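Local coordinates for protein Tv2483 (Treponema vincentii, PDB 6DET) that binds L-arginine with high selectivity as a treponemal lipoprotein of solute-binding family 3, probably to hand it to an ABC transporter, at residues Y179-D183 / S184-D188; Q225-A228 / S229-A232; D244-I247 / P248-R252. All coordinates share one frame; numbering follows the deposited sequence.

Contact 1: Y179-D183 / S184-D188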
loop_
_atom_site.group_PDB
_atom_site.type_symbol
_atom_site.label_atom_id
_atom_site.label_comp_id
_atom_site.label_asym_id
_atom_site.label_seq_id
_atom_site.Cartn_x
_atom_site.Cartn_y
_atom_site.Cartn_z
ATOM N N TYR A 179 10.504 4.521 -12.025
ATOM C CA TYR A 179 10.496 4.244 -13.460
ATOM C C TYR A 179 11.408 5.195 -14.209
ATOM O O TYR A 179 11.996 4.813 -15.233
ATOM C CB TYR A 179 9.063 4.317 -14.001
ATOM C CG TYR A 179 8.257 3.096 -13.636
ATOM C CD1 TYR A 179 8.356 1.941 -14.395
ATOM C CD2 TYR A 179 7.397 3.100 -12.535
ATOM C CE1 TYR A 179 7.648 0.826 -14.080
ATOM C CE2 TYR A 179 6.667 1.956 -12.196
ATOM C CZ TYR A 179 6.808 0.823 -12.987
ATOM O OH TYR A 179 6.124 -0.332 -12.708
ATOM N N GLU A 180 11.553 6.422 -13.711
ATOM C CA GLU A 180 12.473 7.370 -14.337
ATOM C C GLU A 180 13.910 6.885 -14.228
ATOM O O GLU A 180 14.687 7.008 -15.183
ATOM C CB GLU A 180 12.347 8.745 -13.690
ATOM C CG GLU A 180 11.060 9.468 -14.001
ATOM C CD GLU A 180 10.828 10.651 -13.080
ATOM O OE1 GLU A 180 11.774 11.055 -12.366
ATOM O OE2 GLU A 180 9.694 11.172 -13.069
ATOM N N ALA A 181 14.293 6.360 -13.063
ATOM C CA ALA A 181 15.641 5.827 -12.908
ATOM C C ALA A 181 15.827 4.591 -13.777
ATOM O O ALA A 181 16.905 4.377 -14.344
ATOM C CB ALA A 181 15.911 5.507 -11.439
ATOM N N LEU A 182 14.772 3.782 -13.914
ATOM C CA LEU A 182 14.841 2.604 -14.770
ATOM C C LEU A 182 14.998 3.003 -16.231
ATOM O O LEU A 182 15.790 2.397 -16.965
ATOM C CB LEU A 182 13.594 1.728 -14.574
ATOM C CG LEU A 182 13.668 0.322 -15.168
ATOM C CD1 LEU A 182 14.817 -0.464 -14.557
ATOM C CD2 LEU A 182 12.364 -0.426 -14.996
ATOM N N ASP A 183 14.252 4.018 -16.671
ATOM C CA ASP A 183 14.465 4.565 -18.009
ATOM C C ASP A 183 15.832 5.229 -18.119
ATOM O O ASP A 183 16.463 5.190 -19.184
ATOM C CB ASP A 183 13.354 5.569 -18.346
ATOM C CG ASP A 183 11.953 4.965 -18.253
ATOM O OD1 ASP A 183 11.812 3.721 -18.268
ATOM O OD2 ASP A 183 10.979 5.743 -18.162
ATOM N N SER A 184 16.314 5.826 -17.025
ATOM C CA SER A 184 17.557 6.592 -17.060
ATOM C C SER A 184 18.785 5.700 -17.143
ATOM O O SER A 184 19.795 6.105 -17.711
ATOM C CB SER A 184 17.684 7.466 -15.808
ATOM O OG SER A 184 16.728 8.509 -15.775
ATOM N N GLY A 185 18.746 4.508 -16.550
ATOM C CA GLY A 185 19.968 3.780 -16.283
ATOM C C GLY A 185 20.603 4.119 -14.952
ATOM O O GLY A 185 21.706 3.635 -14.662
ATOM N N THR A 186 19.948 4.964 -14.151
ATOM C CA THR A 186 20.368 5.229 -12.780
ATOM C C THR A 186 20.286 3.969 -11.931
ATOM O O THR A 186 20.995 3.835 -10.926
ATOM C CB THR A 186 19.478 6.338 -12.208
ATOM O OG1 THR A 186 19.726 7.545 -12.943
ATOM C CG2 THR A 186 19.727 6.569 -10.723
ATOM N N CYS A 187 19.410 3.051 -12.311
ATOM C CA CYS A 187 19.341 1.739 -11.689
ATOM C C CYS A 187 19.082 0.720 -12.787
ATOM O O CYS A 187 18.684 1.068 -13.897
ATOM C CB CYS A 187 18.248 1.673 -10.632
ATOM S SG CYS A 187 16.607 1.848 -11.333
ATOM N N ASP A 188 19.302 -0.551 -12.454
ATOM C CA ASP A 188 19.081 -1.667 -13.366
ATOM C C ASP A 188 17.740 -2.348 -13.160
ATOM O O ASP A 188 17.277 -3.072 -14.050
ATOM C CB ASP A 188 20.177 -2.715 -13.182
ATOM C CG ASP A 188 21.560 -2.134 -13.323
ATOM O OD1 ASP A 188 21.946 -1.891 -14.475
ATOM O OD2 ASP A 188 22.247 -1.947 -12.291
#
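From A181 to C187 the backbone leaves helix 175-184 through G185, whose positive phi (88°) turns the chain so that the successive amides of G185, T186 and C187 gather round A181 O in weak bonds, the G185 N one measuring 2.9 Å. One residue earlier, E180 O takes two bonds from S184: its N lies at 2.7 Å and its OG at 2.6 Å, and the two donors come from opposite faces of the carbonyl plane. S184 OG can fold back because it stands beside its own backbone N (chi1 -68°). The turned chain also brings side chains over the last helical turn. A181 CB is met by T186 CB and by C187 SG, both at 3.7 Å. Separately, the L182 CD1 methyl lies against a carbonyl oxygen, D188 O, at 3.6 Å. Around this end, C187 packs on T144 and A146, A181 on M172 and L182 on I190; D183 OD1 bonds Y207 OH. The arrangement is a glycine-terminated helix C-terminus, closing the helix of a beta-alpha-beta crossover that links the parallel strands 167-172 and 189-193 in one lobe of the binding protein.

Contact 2: Q225-A228 / S229-A232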
loop_
_atom_site.group_PDB
_atom_site.type_symbol
_atom_site.label_atom_id
_atom_site.label_comp_id
_atom_site.label_asym_id
_atom_site.label_seq_id
_atom_site.Cartn_x
_atom_site.Cartn_y
_atom_site.Cartn_z
ATOM N N GLN A 225 -1.340 2.260 18.050
ATOM C CA GLN A 225 -1.313 0.990 18.774
ATOM C C GLN A 225 -2.448 0.881 19.785
ATOM O O GLN A 225 -3.090 -0.171 19.905
ATOM C CB GLN A 225 0.033 0.829 19.486
ATOM C CG GLN A 225 1.180 0.624 18.532
ATOM C CD GLN A 225 2.520 0.787 19.192
ATOM O OE1 GLN A 225 2.930 1.901 19.546
ATOM N NE2 GLN A 225 3.214 -0.322 19.378
ATOM N N ALA A 226 -2.709 1.949 20.522
ATOM C CA ALA A 226 -3.680 1.898 21.602
ATOM C C ALA A 226 -5.128 1.933 21.125
ATOM O O ALA A 226 -6.031 1.787 21.947
ATOM C CB ALA A 226 -3.437 3.081 22.542
ATOM N N ASP A 227 -5.386 2.186 19.844
ATOM C CA ASP A 227 -6.724 2.614 19.405
ATOM C C ASP A 227 -7.597 1.410 19.022
ATOM O O ASP A 227 -8.109 1.271 17.906
ATOM C CB ASP A 227 -6.598 3.613 18.254
ATOM C CG ASP A 227 -6.125 4.993 18.708
ATOM O OD1 ASP A 227 -5.710 5.140 19.888
ATOM O OD2 ASP A 227 -6.153 5.943 17.875
ATOM N N ALA A 228 -7.816 0.551 20.011
ATOM C CA ALA A 228 -8.561 -0.688 19.788
ATOM C C ALA A 228 -10.042 -0.437 19.467
ATOM O O ALA A 228 -10.602 -1.081 18.569
ATOM C CB ALA A 228 -8.408 -1.588 20.999
ATOM N N SER A 229 -10.706 0.491 20.164
ATOM C CA SER A 229 -12.131 0.705 19.903
ATOM C C SER A 229 -12.363 1.322 18.524
ATOM O O SER A 229 -13.347 0.994 17.842
ATOM C CB SER A 229 -12.740 1.595 21.000
ATOM O OG SER A 229 -12.056 2.855 21.014
ATOM N N LEU A 230 -11.481 2.228 18.097
ATOM C CA LEU A 230 -11.586 2.770 16.746
ATOM C C LEU A 230 -11.443 1.658 15.709
ATOM O O LEU A 230 -12.243 1.555 14.775
ATOM C CB LEU A 230 -10.520 3.848 16.519
ATOM C CG LEU A 230 -10.439 4.420 15.096
ATOM C CD1 LEU A 230 -11.787 4.988 14.678
ATOM C CD2 LEU A 230 -9.353 5.521 14.989
ATOM N N VAL A 231 -10.444 0.796 15.880
ATOM C CA VAL A 231 -10.206 -0.252 14.887
ATOM C C VAL A 231 -11.365 -1.245 14.886
ATOM O O VAL A 231 -11.817 -1.686 13.823
ATOM C CB VAL A 231 -8.857 -0.944 15.146
ATOM C CG1 VAL A 231 -8.710 -2.232 14.301
ATOM C CG2 VAL A 231 -7.713 -0.009 14.853
ATOM N N ALA A 232 -11.877 -1.606 16.070
ATOM C CA ALA A 232 -13.017 -2.524 16.140
ATOM C C ALA A 232 -14.238 -1.964 15.419
ATOM O O ALA A 232 -14.949 -2.702 14.728
ATOM C CB ALA A 232 -13.377 -2.836 17.595
#
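V231 and A232 carry the two backbone bonds that start the helix: V231 N to D227 O (3.1 Å) and A232 N to A228 O (2.9 Å). Both are fairly straight, at 160° and 164°, as expected of i to i+4 helical bonds. Just ahead of them D227 is the centre of an inverse gamma turn, with a weak bond from A228 N to A226 O (2.9 Å) that swings the chain from the loop into helix 228-243.

Carbon-to-oxygen contacts fill in round the same two carbonyls. V231 CG2 sits 3.3 Å from D227 O; with CG1 anti to the backbone N (chi1 168°), this second methyl stays beside the N that bonds the same oxygen. L230 CB passes the oxygen of D227 at 3.8 Å, and A232 CB lies 3.4 Å from A228 O. Between side chains there is just a loose approach of L230 CB to D227 CB, at 4.3 Å. The apolar packing is made with residues beyond the segments, L230 resting on W29, V32 and F223, and V231 on F223.

The polar side chains bond to residues outside the two segments. D227 occupies the N-cap position but makes no capping bond, its OD2 pairing instead in a salt bridge with R224. Two early amides of the helix are met by the N-terminal part of the chain: S229 N by D26 OD2 and L230 N by S28 OG, while S229 OG bonds both S28 OG and W29 N. This is a helix N-terminus at which the amides of S229 and L230 are met by side chains remote in sequence, a junction that fastens helix 28-35 and the residues before it to the start of helix 228-243.

Contact 3: D244-I247 / P248-R252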
loop_
_atom_site.group_PDB
_atom_site.type_symbol
_atom_site.label_atom_id
_atom_site.label_comp_id
_atom_site.label_asym_id
_atom_site.label_seq_id
_atom_site.Cartn_x
_atom_site.Cartn_y
_atom_site.Cartn_z
ATOM N N ASP A 244 -21.924 -7.533 2.022
ATOM C CA ASP A 244 -23.015 -7.023 1.208
ATOM C C ASP A 244 -22.563 -6.649 -0.198
ATOM O O ASP A 244 -23.354 -6.074 -0.948
ATOM C CB ASP A 244 -23.727 -5.840 1.892
ATOM C CG ASP A 244 -22.958 -4.515 1.848
ATOM O OD1 ASP A 244 -21.954 -4.394 1.126
ATOM O OD2 ASP A 244 -23.424 -3.559 2.539
ATOM N N GLU A 245 -21.324 -6.979 -0.561
ATOM C CA GLU A 245 -20.761 -6.924 -1.916
ATOM C C GLU A 245 -20.338 -5.517 -2.313
ATOM O O GLU A 245 -19.897 -5.325 -3.469
ATOM C CB GLU A 245 -21.713 -7.474 -2.988
ATOM C CG GLU A 245 -21.755 -9.001 -3.009
ATOM C CD GLU A 245 -20.439 -9.610 -3.485
ATOM O OE1 GLU A 245 -19.966 -9.217 -4.571
ATOM O OE2 GLU A 245 -19.873 -10.468 -2.771
ATOM N N THR A 246 -20.423 -4.534 -1.416
ATOM C CA THR A 246 -19.968 -3.185 -1.761
ATOM C C THR A 246 -18.479 -3.183 -2.081
ATOM O O THR A 246 -18.046 -2.623 -3.099
ATOM C CB THR A 246 -20.267 -2.211 -0.621
ATOM O OG1 THR A 246 -21.675 -2.187 -0.368
ATOM C CG2 THR A 246 -19.824 -0.799 -0.983
ATOM N N ILE A 247 -17.675 -3.823 -1.238
ATOM C CA ILE A 247 -16.231 -3.777 -1.440
ATOM C C ILE A 247 -15.855 -4.683 -2.612
ATOM O O ILE A 247 -15.073 -4.260 -3.483
ATOM C CB ILE A 247 -15.474 -4.131 -0.149
ATOM C CG1 ILE A 247 -15.582 -2.954 0.818
ATOM C CG2 ILE A 247 -13.997 -4.392 -0.459
ATOM C CD1 ILE A 247 -14.976 -3.159 2.211
ATOM N N PRO A 248 -16.389 -5.910 -2.704
ATOM C CA PRO A 248 -16.143 -6.716 -3.913
ATOM C C PRO A 248 -16.442 -5.968 -5.195
ATOM O O PRO A 248 -15.718 -6.109 -6.187
ATOM C CB PRO A 248 -17.082 -7.911 -3.712
ATOM C CG PRO A 248 -17.066 -8.113 -2.205
ATOM C CD PRO A 248 -17.083 -6.701 -1.664
ATOM N N ASN A 249 -17.504 -5.175 -5.205
ATOM C CA ASN A 249 -17.836 -4.427 -6.400
ATOM C C ASN A 249 -16.898 -3.247 -6.610
ATOM O O ASN A 249 -16.580 -2.927 -7.757
ATOM C CB ASN A 249 -19.294 -3.985 -6.352
ATOM C CG ASN A 249 -20.235 -5.114 -6.723
ATOM O OD1 ASN A 249 -19.818 -6.101 -7.336
ATOM N ND2 ASN A 249 -21.497 -4.989 -6.343
ATOM N N PHE A 250 -16.416 -2.612 -5.536
ATOM C CA PHE A 250 -15.317 -1.655 -5.695
ATOM C C PHE A 250 -14.108 -2.340 -6.319
ATOM O O PHE A 250 -13.411 -1.761 -7.155
ATOM C CB PHE A 250 -14.883 -1.043 -4.352
ATOM C CG PHE A 250 -15.867 -0.050 -3.709
ATOM C CD1 PHE A 250 -16.746 0.726 -4.456
ATOM C CD2 PHE A 250 -15.853 0.119 -2.323
ATOM C CE1 PHE A 250 -17.605 1.638 -3.831
ATOM C CE2 PHE A 250 -16.709 1.010 -1.711
ATOM C CZ PHE A 250 -17.584 1.767 -2.465
ATOM N N SER A 251 -13.800 -3.556 -5.868
ATOM C CA SER A 251 -12.656 -4.270 -6.425
ATOM C C SER A 251 -12.850 -4.553 -7.913
ATOM O O SER A 251 -11.908 -4.428 -8.711
ATOM C CB SER A 251 -12.447 -5.572 -5.655
ATOM O OG SER A 251 -11.356 -6.311 -6.184
ATOM N N ARG A 252 -14.061 -4.961 -8.303
ATOM C CA ARG A 252 -14.331 -5.233 -9.715
ATOM C C ARG A 252 -14.184 -3.957 -10.534
ATOM O O ARG A 252 -13.633 -3.978 -11.637
ATOM C CB ARG A 252 -15.731 -5.843 -9.877
ATOM C CG ARG A 252 -15.889 -7.203 -9.183
ATOM C CD ARG A 252 -17.217 -7.890 -9.497
ATOM N NE ARG A 252 -17.240 -9.228 -8.926
ATOM C CZ ARG A 252 -17.834 -9.555 -7.777
ATOM N NH1 ARG A 252 -18.482 -8.638 -7.066
ATOM N NH2 ARG A 252 -17.788 -10.808 -7.333
#
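E245 and R252 form a salt bridge along one side of the helix, OE1 to NH1 at 3.0 Å. The bond is nearly straight (173°), meets OE1 close to its C-O axis and lies in the guanidinium plane, although the carboxylate and guanidinium planes are turned 36° apart. The same NH1 also donates to N249 OD1 at 2.9 Å, from above the amide plane, so one nitrogen joins the two oxygens. E245 is poorly ordered, and both it and R252 touch a crystal neighbour, which may influence this bridge.

Just ahead of the helix, D244 OD1 accepts twice from T246: from N at 3.0 Å and from OG1 at 2.7 Å, the hydroxyl coming from above the carboxylate plane. The first bond defines an Asx turn, which with the positive phi of E245 (80°) makes the short link between helix 228-243 and helix 246-255, E245 being the N-cap of the latter. D244 OD2 pairs with R72 of helix 61-73, tying this corner to a neighbouring helix. Helical bonds follow at once, from N249 N to E245 O, F250 N to T246 O and S251 N to I247 O.

Packing begins under the carboxylate, where E245, bent at chi2, crosses the P248 ring at about a right angle and brings E245 OE1 within 3.3 Å of P248 CB. T246 and F250 lie side by side: T246 CG2 is 3.7 Å from F250 CE2 and CZ, and T246 O stands 3.4 Å above one face of the phenyl ring, towards its rim. I247 turns inward to L238 and M241 of helix 228-243 and to Y61, against which F250 and S251 also rest.

How the contacts relate
All three contacts are local features at helix ends, and none touches another. Contacts 2 and 3 each lie at the start of one of two successive helices, 228-243 and 246-255; their centres lie about 25 Å apart, with nearest atoms about 12 Å apart. Contact 1 ends a helix on the other side of the chain's centre, its own centre about 41 Å from that of contact 2 and about 36 Å from that of contact 3. This separation fits the two-lobed build of the family, in which the ligand, here L-arginine, sits in the cleft between lobes. The pocket residues all fall between 43 and 219, so contacts 2 and 3 follow them in sequence and supply none of the pocket.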